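Long-range contacts in 2-aminomuconate 6-semialdehyde dehydrogenase (Burkholderia cenocepacia, PDB 4U3W), which probably catalyses the NAD+-dependent oxidation of 2-aminomuconate 6-semialdehyde to 2-aminomuconate: residues K276-D284 / F419-V429; M345-R354 / D385-T393. One frame throughout, in Å; residues are numbered along the deposited sequence.

Contact 1: residues K276-D284 / F419-V429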
ATOM      1  N   LYS A 276      22.532  -8.309  22.271  1.00 32.77           N
ATOM      2  CA  LYS A 276      22.634  -8.460  23.738  1.00 30.59           C
ATOM      3  C   LYS A 276      21.336  -7.937  24.305  1.00 28.15           C
ATOM      4  O   LYS A 276      21.257  -6.828  24.848  1.00 31.96           O
ATOM      5  CB  LYS A 276      23.823  -7.716  24.312  1.00 32.12           C
ATOM      6  CG  LYS A 276      24.088  -8.054  25.824  1.00 37.41           C
ATOM      7  CD  LYS A 276      24.623  -9.495  26.019  1.00 34.58           C
ATOM      8  CE  LYS A 276      24.922  -9.776  27.528  1.00 31.13           C
ATOM      9  NZ  LYS A 276      25.561 -11.112  27.686  1.00 31.65           N
ATOM     10  N   ASN A 277      20.290  -8.722  24.083  1.00 29.48           N
ATOM     11  CA  ASN A 277      18.934  -8.274  24.269  1.00 30.34           C
ATOM     12  C   ASN A 277      18.486  -8.191  25.724  1.00 29.82           C
ATOM     13  O   ASN A 277      18.886  -8.997  26.547  1.00 31.82           O
ATOM     14  CB  ASN A 277      17.991  -9.197  23.510  1.00 28.23           C
ATOM     15  CG  ASN A 277      18.460  -9.420  22.083  1.00 30.74           C
ATOM     16  OD1 ASN A 277      18.582  -8.473  21.294  1.00 30.77           O
ATOM     17  ND2 ASN A 277      18.699 -10.664  21.745  1.00 30.14           N
ATOM     18  N   ALA A 278      17.655  -7.197  26.009  1.00 30.11           N
ATOM     19  CA  ALA A 278      17.064  -7.001  27.342  1.00 28.87           C
ATOM     20  C   ALA A 278      15.589  -7.429  27.422  1.00 29.65           C
ATOM     21  O   ALA A 278      14.823  -7.334  26.411  1.00 29.42           O
ATOM     22  CB  ALA A 278      17.185  -5.541  27.762  1.00 27.67           C
ATOM     23  N   ALA A 279      15.211  -7.890  28.614  1.00 29.31           N
ATOM     24  CA  ALA A 279      13.810  -8.007  29.021  1.00 29.54           C
ATOM     25  C   ALA A 279      13.596  -7.026  30.187  1.00 30.25           C
ATOM     26  O   ALA A 279      14.447  -6.940  31.090  1.00 29.59           O
ATOM     27  CB  ALA A 279      13.478  -9.450  29.437  1.00 29.59           C
ATOM     28  N   VAL A 280      12.506  -6.251  30.126  1.00 31.11           N
ATOM     29  CA  VAL A 280      12.201  -5.236  31.152  1.00 32.66           C
ATOM     30  C   VAL A 280      10.918  -5.643  31.830  1.00 31.32           C
ATOM     31  O   VAL A 280       9.948  -5.932  31.150  1.00 30.55           O
ATOM     32  CB  VAL A 280      12.065  -3.797  30.546  1.00 34.00           C
ATOM     33  CG1 VAL A 280      11.785  -2.755  31.637  1.00 35.86           C
ATOM     34  CG2 VAL A 280      13.363  -3.424  29.801  1.00 31.95           C
ATOM     35  N   VAL A 281      10.949  -5.736  33.156  1.00 33.34           N
ATOM     36  CA  VAL A 281       9.761  -6.078  33.918  1.00 34.55           C
ATOM     37  C   VAL A 281       9.390  -4.946  34.887  1.00 31.08           C
ATOM     38  O   VAL A 281      10.098  -4.701  35.838  1.00 31.90           O
ATOM     39  CB  VAL A 281       9.932  -7.413  34.719  1.00 34.42           C
ATOM     40  CG1 VAL A 281       8.603  -7.777  35.396  1.00 32.81           C
ATOM     41  CG2 VAL A 281      10.361  -8.552  33.748  1.00 26.39           C
ATOM     42  N   PHE A 282       8.272  -4.268  34.629  1.00 32.51           N
ATOM     43  CA  PHE A 282       7.802  -3.227  35.519  1.00 35.36           C
ATOM     44  C   PHE A 282       7.044  -3.862  36.709  1.00 36.13           C
ATOM     45  O   PHE A 282       6.495  -4.965  36.557  1.00 35.81           O
ATOM     46  CB  PHE A 282       6.903  -2.251  34.732  1.00 33.63           C
ATOM     47  CG  PHE A 282       7.682  -1.331  33.830  1.00 35.17           C
ATOM     48  CD1 PHE A 282       8.187  -0.126  34.317  1.00 35.99           C
ATOM     49  CD2 PHE A 282       7.954  -1.699  32.502  1.00 33.85           C
ATOM     50  CE1 PHE A 282       8.908   0.718  33.507  1.00 34.22           C
ATOM     51  CE2 PHE A 282       8.661  -0.848  31.665  1.00 31.73           C
ATOM     52  CZ  PHE A 282       9.152   0.356  32.169  1.00 31.46           C
ATOM     53  N   ALA A 283       6.977  -3.169  37.860  1.00 37.78           N
ATOM     54  CA  ALA A 283       6.261  -3.692  39.034  1.00 37.10           C
ATOM     55  C   ALA A 283       4.774  -3.926  38.728  1.00 38.95           C
ATOM     56  O   ALA A 283       4.147  -4.758  39.370  1.00 39.97           O
ATOM     57  CB  ALA A 283       6.405  -2.713  40.290  1.00 37.89           C
ATOM     58  N   ASP A 284       4.208  -3.222  37.741  1.00 37.58           N
ATOM     59  CA  ASP A 284       2.788  -3.397  37.417  1.00 36.25           C
ATOM     60  C   ASP A 284       2.533  -4.566  36.455  1.00 35.70           C
ATOM     61  O   ASP A 284       1.397  -4.787  36.010  1.00 34.30           O
ATOM     62  CB  ASP A 284       2.195  -2.100  36.841  1.00 35.78           C
ATOM     63  CG  ASP A 284       2.809  -1.680  35.466  1.00 40.23           C
ATOM     64  OD1 ASP A 284       3.116  -2.547  34.621  1.00 39.71           O
ATOM     65  OD2 ASP A 284       2.961  -0.449  35.214  1.00 38.40           O
ATOM     66  N   PHE A 419      15.873  -1.573  38.592  1.00 36.88           N
ATOM     67  CA  PHE A 419      15.833  -0.186  38.142  1.00 39.79           C
ATOM     68  C   PHE A 419      14.780   0.580  38.948  1.00 44.18           C
ATOM     69  O   PHE A 419      13.911  -0.032  39.595  1.00 44.06           O
ATOM     70  CB  PHE A 419      15.580  -0.092  36.615  1.00 35.61           C
ATOM     71  CG  PHE A 419      14.183  -0.446  36.169  1.00 38.06           C
ATOM     72  CD1 PHE A 419      13.850  -1.773  35.893  1.00 38.83           C
ATOM     73  CD2 PHE A 419      13.228   0.538  35.946  1.00 39.07           C
ATOM     74  CE1 PHE A 419      12.582  -2.130  35.441  1.00 36.17           C
ATOM     75  CE2 PHE A 419      11.924   0.206  35.510  1.00 37.63           C
ATOM     76  CZ  PHE A 419      11.593  -1.135  35.252  1.00 35.48           C
ATOM     77  N   ASP A 420      14.860   1.909  38.922  1.00 46.41           N
ATOM     78  CA  ASP A 420      13.920   2.730  39.683  1.00 47.88           C
ATOM     79  C   ASP A 420      12.921   3.520  38.864  1.00 49.24           C
ATOM     80  O   ASP A 420      11.834   3.792  39.347  1.00 51.20           O
ATOM     81  CB  ASP A 420      14.705   3.690  40.583  1.00 50.74           C
ATOM     82  CG  ASP A 420      15.524   2.950  41.607  1.00 53.40           C
ATOM     83  OD1 ASP A 420      14.913   2.200  42.405  1.00 53.04           O
ATOM     84  OD2 ASP A 420      16.772   3.063  41.551  1.00 56.53           O
ATOM     85  N   ASP A 421      13.286   3.966  37.668  1.00 48.11           N
ATOM     86  CA  ASP A 421      12.306   4.671  36.867  1.00 49.02           C
ATOM     87  C   ASP A 421      12.409   4.467  35.340  1.00 45.19           C
ATOM     88  O   ASP A 421      13.390   3.922  34.772  1.00 39.62           O
ATOM     89  CB  ASP A 421      12.313   6.176  37.199  1.00 57.37           C
ATOM     90  CG  ASP A 421      13.654   6.829  36.976  1.00 63.63           C
ATOM     91  OD1 ASP A 421      13.991   7.065  35.797  1.00 64.96           O
ATOM     92  OD2 ASP A 421      14.336   7.161  37.985  1.00 66.72           O
ATOM     93  N   GLU A 422      11.339   4.900  34.698  1.00 41.62           N
ATOM     94  CA  GLU A 422      11.126   4.627  33.304  1.00 40.63           C
ATOM     95  C   GLU A 422      12.179   5.259  32.385  1.00 41.40           C
ATOM     96  O   GLU A 422      12.716   4.581  31.513  1.00 39.49           O
ATOM     97  CB  GLU A 422       9.741   5.102  32.921  1.00 40.25           C
ATOM     98  CG  GLU A 422       9.346   4.625  31.546  1.00 39.26           C
ATOM     99  CD  GLU A 422       7.913   5.009  31.256  1.00 40.87           C
ATOM    100  OE1 GLU A 422       7.016   4.411  31.857  1.00 41.84           O
ATOM    101  OE2 GLU A 422       7.686   5.914  30.442  1.00 41.55           O
ATOM    102  N   ALA A 423      12.484   6.542  32.573  1.00 42.05           N
ATOM    103  CA  ALA A 423      13.463   7.184  31.703  1.00 43.79           C
ATOM    104  C   ALA A 423      14.840   6.495  31.816  1.00 47.59           C
ATOM    105  O   ALA A 423      15.591   6.364  30.830  1.00 46.78           O
ATOM    106  CB  ALA A 423      13.559   8.673  32.042  1.00 45.13           C
ATOM    107  N   GLU A 424      15.147   6.054  33.038  1.00 47.33           N
ATOM    108  CA  GLU A 424      16.368   5.358  33.360  1.00 46.88           C
ATOM    109  C   GLU A 424      16.512   4.036  32.636  1.00 42.48           C
ATOM    110  O   GLU A 424      17.545   3.772  31.999  1.00 38.96           O
ATOM    111  CB  GLU A 424      16.440   5.113  34.869  1.00 50.27           C
ATOM    112  CG  GLU A 424      17.613   4.225  35.282  1.00 50.09           C
ATOM    113  CD  GLU A 424      17.372   3.445  36.573  1.00 47.90           C
ATOM    114  OE1 GLU A 424      16.395   3.718  37.268  1.00 48.06           O
ATOM    115  OE2 GLU A 424      18.147   2.532  36.879  1.00 48.15           O
ATOM    116  N   VAL A 425      15.495   3.182  32.723  1.00 40.44           N
ATOM    117  CA  VAL A 425      15.657   1.843  32.147  1.00 38.66           C
ATOM    118  C   VAL A 425      15.668   1.907  30.604  1.00 35.58           C
ATOM    119  O   VAL A 425      16.287   1.084  29.949  1.00 34.37           O
ATOM    120  CB  VAL A 425      14.546   0.858  32.666  1.00 39.58           C
ATOM    121  CG1 VAL A 425      13.214   1.049  31.938  1.00 37.62           C
ATOM    122  CG2 VAL A 425      14.998  -0.576  32.528  1.00 38.32           C
ATOM    123  N   VAL A 426      14.971   2.878  30.023  1.00 38.01           N
ATOM    124  CA  VAL A 426      15.028   3.063  28.578  1.00 36.22           C
ATOM    125  C   VAL A 426      16.503   3.336  28.165  1.00 40.96           C
ATOM    126  O   VAL A 426      17.018   2.729  27.216  1.00 38.79           O
ATOM    127  CB  VAL A 426      14.105   4.213  28.125  1.00 35.62           C
ATOM    128  CG1 VAL A 426      14.438   4.633  26.695  1.00 34.79           C
ATOM    129  CG2 VAL A 426      12.589   3.781  28.218  1.00 33.82           C
ATOM    130  N   LYS A 427      17.171   4.232  28.885  1.00 41.10           N
ATOM    131  CA  LYS A 427      18.575   4.526  28.624  1.00 43.60           C
ATOM    132  C   LYS A 427      19.450   3.303  28.793  1.00 43.05           C
ATOM    133  O   LYS A 427      20.364   3.073  27.971  1.00 41.43           O
ATOM    134  CB  LYS A 427      19.102   5.641  29.529  1.00 48.17           C
ATOM    135  CG  LYS A 427      18.506   6.997  29.222  1.00 54.62           C
ATOM    136  CD  LYS A 427      19.080   8.075  30.149  1.00 61.68           C
ATOM    137  CE  LYS A 427      18.338   9.400  29.994  1.00 67.76           C
ATOM    138  NZ  LYS A 427      18.499   9.918  28.609  1.00 71.09           N
ATOM    139  N   ARG A 428      19.189   2.509  29.833  1.00 41.20           N
ATOM    140  CA  ARG A 428      20.047   1.325  30.072  1.00 40.89           C
ATOM    141  C   ARG A 428      19.861   0.248  28.967  1.00 37.86           C
ATOM    142  O   ARG A 428      20.816  -0.390  28.498  1.00 38.48           O
ATOM    143  CB  ARG A 428      19.741   0.755  31.458  1.00 39.45           C
ATOM    144  CG  ARG A 428      20.082   1.783  32.536  1.00 41.74           C
ATOM    145  CD  ARG A 428      19.794   1.316  33.944  1.00 43.17           C
ATOM    146  NE  ARG A 428      20.662   0.222  34.401  1.00 41.56           N
ATOM    147  CZ  ARG A 428      20.434  -0.440  35.539  1.00 42.62           C
ATOM    148  NH1 ARG A 428      19.386  -0.107  36.283  1.00 41.60           N
ATOM    149  NH2 ARG A 428      21.221  -1.429  35.929  1.00 42.08           N
ATOM    150  N   VAL A 429      18.626   0.072  28.542  1.00 34.08           N
ATOM    151  CA  VAL A 429      18.361  -0.844  27.444  1.00 32.88           C
ATOM    152  C   VAL A 429      19.114  -0.369  26.194  1.00 33.04           C
ATOM    153  O   VAL A 429      19.797  -1.165  25.566  1.00 33.84           O
ATOM    154  CB  VAL A 429      16.828  -0.959  27.148  1.00 30.34           C
ATOM    155  CG1 VAL A 429      16.584  -1.661  25.767  1.00 29.79           C
ATOM    156  CG2 VAL A 429      16.107  -1.715  28.268  1.00 29.95           C
TER
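F282 and F419 meet in a T-shaped pair where helix 422-430 lies on the parallel strands of an alpha/beta domain of the aldehyde dehydrogenase fold. The helix is the connection of a beta-alpha-beta crossover: strand 413-419 leads into it, strand 437-441 follows it, and strands 309-315 and 277-281 lie between those two in the sheet. Strand 277-281 therefore runs nearly antiparallel to the helix, at 164°, with the two axes 10.0 Å apart. F419 presents its edge to one face of F282, ring planes at 87° and centroids 5.2 Å apart. F419 CZ lies above that face, displaced from the centre toward the rim, and F419 CE2 comes within 3.7 Å of F282 CE1. F419 reaches this place with CG held between its backbone N and carbonyl carbon (chi1 72°). Its CE1 also approaches the backbone O of V281, at 3.6 Å. F282 CZ, farther round the same ring, touches V425 CG1. Beside the rings V280 splits its branches between two partners: CG1, anti to the backbone N, packs on F419 CE1 at 3.9 Å and on V425 CG2, while CG2 turns to V429. The side chains that meet here are almost all aromatic or aliphatic. E422 lays its aliphatic CG near F282 but sends its carboxylate to salt bridges with R447 and R450. D421 and E424 form a capping box at the start of the helix; E424 OE1 takes the backbone N-H of both D420 and D421 from the same face of its carboxylate, and OE2 pairs with R428. Toward the start of the strand V429 CG2 bridges two residues, 3.6 Å from V280 CG2 and 4.0 Å from A278 CB.

Contact 2: residues M345-R354 / D385-T393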
ATOM      1  N   MET A 345      15.687 -29.168  28.744  1.00 34.25           N
ATOM      2  CA  MET A 345      16.732 -28.354  28.130  1.00 33.29           C
ATOM      3  C   MET A 345      17.847 -29.290  27.599  1.00 28.04           C
ATOM      4  O   MET A 345      18.284 -30.197  28.304  1.00 28.74           O
ATOM      5  CB  MET A 345      17.311 -27.330  29.143  1.00 29.94           C
ATOM      6  CG  MET A 345      18.126 -26.197  28.442  1.00 34.82           C
ATOM      7  SD  MET A 345      18.920 -24.953  29.504  1.00 36.63           S
ATOM      8  CE  MET A 345      20.462 -25.767  29.833  1.00 33.20           C
ATOM      9  N   GLY A 346      18.297 -29.058  26.375  1.00 27.12           N
ATOM     10  CA  GLY A 346      19.375 -29.863  25.765  1.00 28.83           C
ATOM     11  C   GLY A 346      20.774 -29.278  25.960  1.00 26.32           C
ATOM     12  O   GLY A 346      20.943 -28.326  26.703  1.00 25.59           O
ATOM     13  N   PRO A 347      21.787 -29.878  25.306  1.00 27.25           N
ATOM     14  CA  PRO A 347      23.173 -29.412  25.382  1.00 24.96           C
ATOM     15  C   PRO A 347      23.411 -28.139  24.507  1.00 27.64           C
ATOM     16  O   PRO A 347      22.577 -27.802  23.647  1.00 28.54           O
ATOM     17  CB  PRO A 347      23.972 -30.601  24.769  1.00 24.46           C
ATOM     18  CG  PRO A 347      23.067 -31.177  23.755  1.00 23.13           C
ATOM     19  CD  PRO A 347      21.625 -31.026  24.392  1.00 22.75           C
ATOM     20  N   LEU A 348      24.550 -27.481  24.696  1.00 27.71           N
ATOM     21  CA  LEU A 348      25.085 -26.556  23.659  1.00 25.84           C
ATOM     22  C   LEU A 348      25.512 -27.320  22.429  1.00 28.47           C
ATOM     23  O   LEU A 348      25.611 -28.578  22.415  1.00 28.49           O
ATOM     24  CB  LEU A 348      26.262 -25.748  24.191  1.00 27.24           C
ATOM     25  CG  LEU A 348      25.880 -24.970  25.459  1.00 28.70           C
ATOM     26  CD1 LEU A 348      27.125 -24.228  26.029  1.00 29.05           C
ATOM     27  CD2 LEU A 348      24.726 -24.029  25.278  1.00 30.87           C
ATOM     28  N   ILE A 349      25.749 -26.559  21.352  1.00 26.54           N
ATOM     29  CA  ILE A 349      25.951 -27.160  20.061  1.00 25.89           C
ATOM     30  C   ILE A 349      27.221 -28.000  19.990  1.00 26.90           C
ATOM     31  O   ILE A 349      27.273 -28.935  19.195  1.00 27.68           O
ATOM     32  CB  ILE A 349      25.993 -26.065  18.922  1.00 32.08           C
ATOM     33  CG1 ILE A 349      25.921 -26.704  17.548  1.00 29.61           C
ATOM     34  CG2 ILE A 349      27.201 -25.110  19.095  1.00 26.13           C
ATOM     35  CD1 ILE A 349      24.584 -27.456  17.341  1.00 32.28           C
ATOM     36  N   SER A 350      28.230 -27.658  20.783  1.00 27.88           N
ATOM     37  CA  SER A 350      29.560 -28.285  20.587  1.00 28.83           C
ATOM     38  C   SER A 350      30.401 -28.085  21.826  1.00 29.69           C
ATOM     39  O   SER A 350      30.132 -27.176  22.606  1.00 29.55           O
ATOM     40  CB  SER A 350      30.318 -27.676  19.381  1.00 29.89           C
ATOM     41  OG  SER A 350      30.790 -26.390  19.776  1.00 29.98           O
ATOM     42  N   ARG A 351      31.431 -28.902  22.010  1.00 28.39           N
ATOM     43  CA  ARG A 351      32.256 -28.697  23.196  1.00 34.66           C
ATOM     44  C   ARG A 351      33.090 -27.420  23.105  1.00 35.05           C
ATOM     45  O   ARG A 351      33.368 -26.792  24.121  1.00 36.64           O
ATOM     46  CB  ARG A 351      33.167 -29.910  23.480  1.00 41.63           C
ATOM     47  CG  ARG A 351      32.365 -30.967  24.255  1.00 46.36           C
ATOM     48  CD  ARG A 351      33.107 -32.265  24.479  1.00 50.32           C
ATOM     49  NE  ARG A 351      34.018 -32.180  25.620  1.00 53.24           N
ATOM     50  CZ  ARG A 351      33.737 -32.564  26.867  1.00 55.39           C
ATOM     51  NH1 ARG A 351      32.548 -33.066  27.180  1.00 50.90           N
ATOM     52  NH2 ARG A 351      34.672 -32.472  27.816  1.00 58.67           N
ATOM     53  N   GLY A 352      33.460 -27.040  21.888  1.00 34.07           N
ATOM     54  CA  GLY A 352      34.088 -25.746  21.641  1.00 36.34           C
ATOM     55  C   GLY A 352      33.187 -24.580  22.054  1.00 35.37           C
ATOM     56  O   GLY A 352      33.628 -23.608  22.696  1.00 32.84           O
ATOM     57  N   HIS A 353      31.912 -24.638  21.692  1.00 34.37           N
ATOM     58  CA  HIS A 353      31.049 -23.553  22.134  1.00 34.43           C
ATOM     59  C   HIS A 353      30.892 -23.569  23.642  1.00 35.80           C
ATOM     60  O   HIS A 353      30.865 -22.525  24.296  1.00 37.14           O
ATOM     61  CB  HIS A 353      29.659 -23.609  21.453  1.00 31.33           C
ATOM     62  CG  HIS A 353      28.788 -22.443  21.801  1.00 34.37           C
ATOM     63  ND1 HIS A 353      29.178 -21.136  21.587  1.00 35.73           N
ATOM     64  CD2 HIS A 353      27.528 -22.379  22.311  1.00 32.88           C
ATOM     65  CE1 HIS A 353      28.221 -20.318  21.993  1.00 34.44           C
ATOM     66  NE2 HIS A 353      27.206 -21.047  22.425  1.00 30.97           N
ATOM     67  N   ARG A 354      30.750 -24.752  24.214  1.00 34.90           N
ATOM     68  CA  ARG A 354      30.693 -24.819  25.642  1.00 34.89           C
ATOM     69  C   ARG A 354      31.938 -24.211  26.312  1.00 39.51           C
ATOM     70  O   ARG A 354      31.837 -23.541  27.344  1.00 40.14           O
ATOM     71  CB  ARG A 354      30.529 -26.252  26.090  1.00 37.35           C
ATOM     72  CG  ARG A 354      30.570 -26.292  27.550  1.00 44.26           C
ATOM     73  CD  ARG A 354      30.185 -27.583  28.078  1.00 45.20           C
ATOM     74  NE  ARG A 354      31.330 -28.457  28.189  1.00 45.66           N
ATOM     75  CZ  ARG A 354      31.234 -29.631  28.788  1.00 46.02           C
ATOM     76  NH1 ARG A 354      32.316 -30.396  28.852  1.00 48.03           N
ATOM     77  NH2 ARG A 354      30.029 -30.026  29.325  1.00 38.70           N
ATOM     78  N   ASP A 385      28.419 -37.011  29.606  1.00 30.53           N
ATOM     79  CA  ASP A 385      29.468 -36.116  30.024  1.00 31.26           C
ATOM     80  C   ASP A 385      30.419 -35.844  28.873  1.00 31.46           C
ATOM     81  O   ASP A 385      31.264 -34.978  29.002  1.00 33.33           O
ATOM     82  CB  ASP A 385      30.294 -36.673  31.223  1.00 31.49           C
ATOM     83  CG  ASP A 385      29.516 -36.662  32.524  1.00 34.51           C
ATOM     84  OD1 ASP A 385      28.621 -35.813  32.665  1.00 34.06           O
ATOM     85  OD2 ASP A 385      29.837 -37.480  33.431  1.00 36.32           O
ATOM     86  N   ASP A 386      30.365 -36.653  27.815  1.00 30.29           N
ATOM     87  CA  ASP A 386      31.227 -36.430  26.646  1.00 30.69           C
ATOM     88  C   ASP A 386      30.579 -35.442  25.664  1.00 30.38           C
ATOM     89  O   ASP A 386      31.199 -35.070  24.645  1.00 28.32           O
ATOM     90  CB  ASP A 386      31.525 -37.732  25.926  1.00 31.95           C
ATOM     91  CG  ASP A 386      32.357 -38.690  26.807  1.00 37.51           C
ATOM     92  OD1 ASP A 386      32.998 -38.212  27.770  1.00 39.43           O
ATOM     93  OD2 ASP A 386      32.374 -39.891  26.508  1.00 38.65           O
ATOM     94  N   GLY A 387      29.360 -35.045  25.977  1.00 27.51           N
ATOM     95  CA  GLY A 387      28.627 -34.021  25.227  1.00 27.85           C
ATOM     96  C   GLY A 387      28.925 -32.608  25.734  1.00 29.14           C
ATOM     97  O   GLY A 387      30.010 -32.332  26.319  1.00 27.30           O
ATOM     98  N   ALA A 388      27.980 -31.695  25.504  1.00 28.86           N
ATOM     99  CA  ALA A 388      28.296 -30.276  25.677  1.00 28.93           C
ATOM    100  C   ALA A 388      27.297 -29.599  26.553  1.00 26.48           C
ATOM    101  O   ALA A 388      26.854 -28.482  26.242  1.00 27.44           O
ATOM    102  CB  ALA A 388      28.368 -29.550  24.280  1.00 32.70           C
ATOM    103  N   PHE A 389      26.913 -30.254  27.658  1.00 26.70           N
ATOM    104  CA  PHE A 389      25.870 -29.678  28.525  1.00 28.33           C
ATOM    105  C   PHE A 389      26.365 -28.596  29.469  1.00 30.36           C
ATOM    106  O   PHE A 389      27.465 -28.690  30.013  1.00 31.79           O
ATOM    107  CB  PHE A 389      25.196 -30.771  29.390  1.00 29.09           C
ATOM    108  CG  PHE A 389      24.379 -31.747  28.600  1.00 28.20           C
ATOM    109  CD1 PHE A 389      23.030 -31.487  28.350  1.00 27.46           C
ATOM    110  CD2 PHE A 389      24.965 -32.902  28.082  1.00 28.67           C
ATOM    111  CE1 PHE A 389      22.243 -32.380  27.649  1.00 25.11           C
ATOM    112  CE2 PHE A 389      24.192 -33.807  27.345  1.00 30.18           C
ATOM    113  CZ  PHE A 389      22.820 -33.534  27.119  1.00 27.94           C
ATOM    114  N   VAL A 390      25.529 -27.587  29.685  1.00 27.41           N
ATOM    115  CA  VAL A 390      25.772 -26.657  30.795  0.52 28.98           C
ATOM    116  C   VAL A 390      24.454 -26.310  31.431  1.00 30.33           C
ATOM    117  O   VAL A 390      23.389 -26.460  30.819  1.00 31.87           O
ATOM    118  CB  VAL A 390      26.462 -25.336  30.390  0.52 29.60           C
ATOM    119  CG1 VAL A 390      27.828 -25.593  29.715  0.52 29.56           C
ATOM    120  CG2 VAL A 390      25.559 -24.540  29.468  0.52 27.65           C
ATOM    121  N   MET A 391      24.520 -25.894  32.704  1.00 32.75           N
ATOM    122  CA  MET A 391      23.285 -25.640  33.472  0.58 32.87           C
ATOM    123  C   MET A 391      22.735 -24.233  33.206  1.00 33.12           C
ATOM    124  O   MET A 391      23.502 -23.293  32.963  1.00 34.85           O
ATOM    125  CB  MET A 391      23.513 -25.825  35.003  0.58 34.29           C
ATOM    126  CG  MET A 391      23.860 -27.255  35.473  0.58 34.67           C
ATOM    127  SD  MET A 391      22.775 -28.574  34.880  0.58 31.89           S
ATOM    128  CE  MET A 391      21.387 -28.418  35.975  0.58 28.01           C
ATOM    129  N   PRO A 392      21.391 -24.085  33.273  1.00 32.01           N
ATOM    130  CA  PRO A 392      20.780 -22.748  33.252  1.00 31.92           C
ATOM    131  C   PRO A 392      21.392 -21.855  34.325  1.00 30.75           C
ATOM    132  O   PRO A 392      21.500 -22.287  35.455  1.00 30.24           O
ATOM    133  CB  PRO A 392      19.292 -23.004  33.606  1.00 34.70           C
ATOM    134  CG  PRO A 392      19.074 -24.472  33.536  1.00 35.07           C
ATOM    135  CD  PRO A 392      20.430 -25.157  33.601  1.00 31.40           C
ATOM    136  N   THR A 393      21.757 -20.624  33.988  1.00 31.10           N
ATOM    137  CA  THR A 393      22.514 -19.787  34.920  1.00 30.10           C
ATOM    138  C   THR A 393      21.869 -18.411  35.064  1.00 30.63           C
ATOM    139  O   THR A 393      21.398 -17.856  34.092  1.00 32.77           O
ATOM    140  CB  THR A 393      23.988 -19.670  34.441  1.00 34.10           C
ATOM    141  OG1 THR A 393      24.541 -20.986  34.386  1.00 33.57           O
ATOM    142  CG2 THR A 393      24.832 -18.800  35.346  1.00 33.01           C
TER
HETATM  143  O   HOH W   1      22.964 -27.592  28.251  1.00 32.94           O
HETATM  144  O   HOH W   2      28.351 -32.654  29.019  1.00 29.91           O
HETATM  145  O   HOH W   3      31.525 -32.573  30.803  1.00 47.89           O
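P347 and F389 bring their CA atoms within 4.2 Å and R351 and A388 theirs within 4.9 Å, while L348 N donates to A388 O at 2.9 Å. P347 CB sits over the centre of the F389 ring, 3.7 Å from its centroid and only 8° off the normal, a CH-pi contact. Two arginines from the first turn of helix 351-366 grip main-chain carbonyls of the loop. R351 NH1 is shared between G387 O (2.8 Å) and D385 O (2.9 Å), both near the edge of its guanidinium; the chain reaches them by bending at chi3 (82°). R354 lays one guanidinium face over G387 O and A388 CA, and its NH2 donates to F389 O, which lies in the guanidinium plane, 3.0 Å away. Waters join R354 NH1 to D385 O and G346 O to V390 N. At the other end M345 CE packs 3.8 Å from P392 CD. S350 N-caps helix 351-366, whose V357 also touches L348; the loop, tied to P44 through the backbone of A388, then runs alongside that helix into strand 393-396, where T393 rests on F361.

Both contacts belong to the domain built on one seven-stranded sheet, but they hold different elements of it. Contact 1 joins an interior strand, 277-281, to a crossover helix and is almost entirely buried; contact 2 joins the start of helix 351-366 to the loop entering strand 393-396, burying its prolines and F389 while R351 and D386 lie at the exposed rim. The chemistry follows: an edge-to-face ring pair and valines in contact 1, against arginine-to-carbonyl bonds and bridging waters beside a proline on a ring in contact 2, which buries about twice the area. Contact 2 falls in the sequence between the two segments of contact 1, yet their centres lie about 30 Å apart and their nearest atoms about 10 Å.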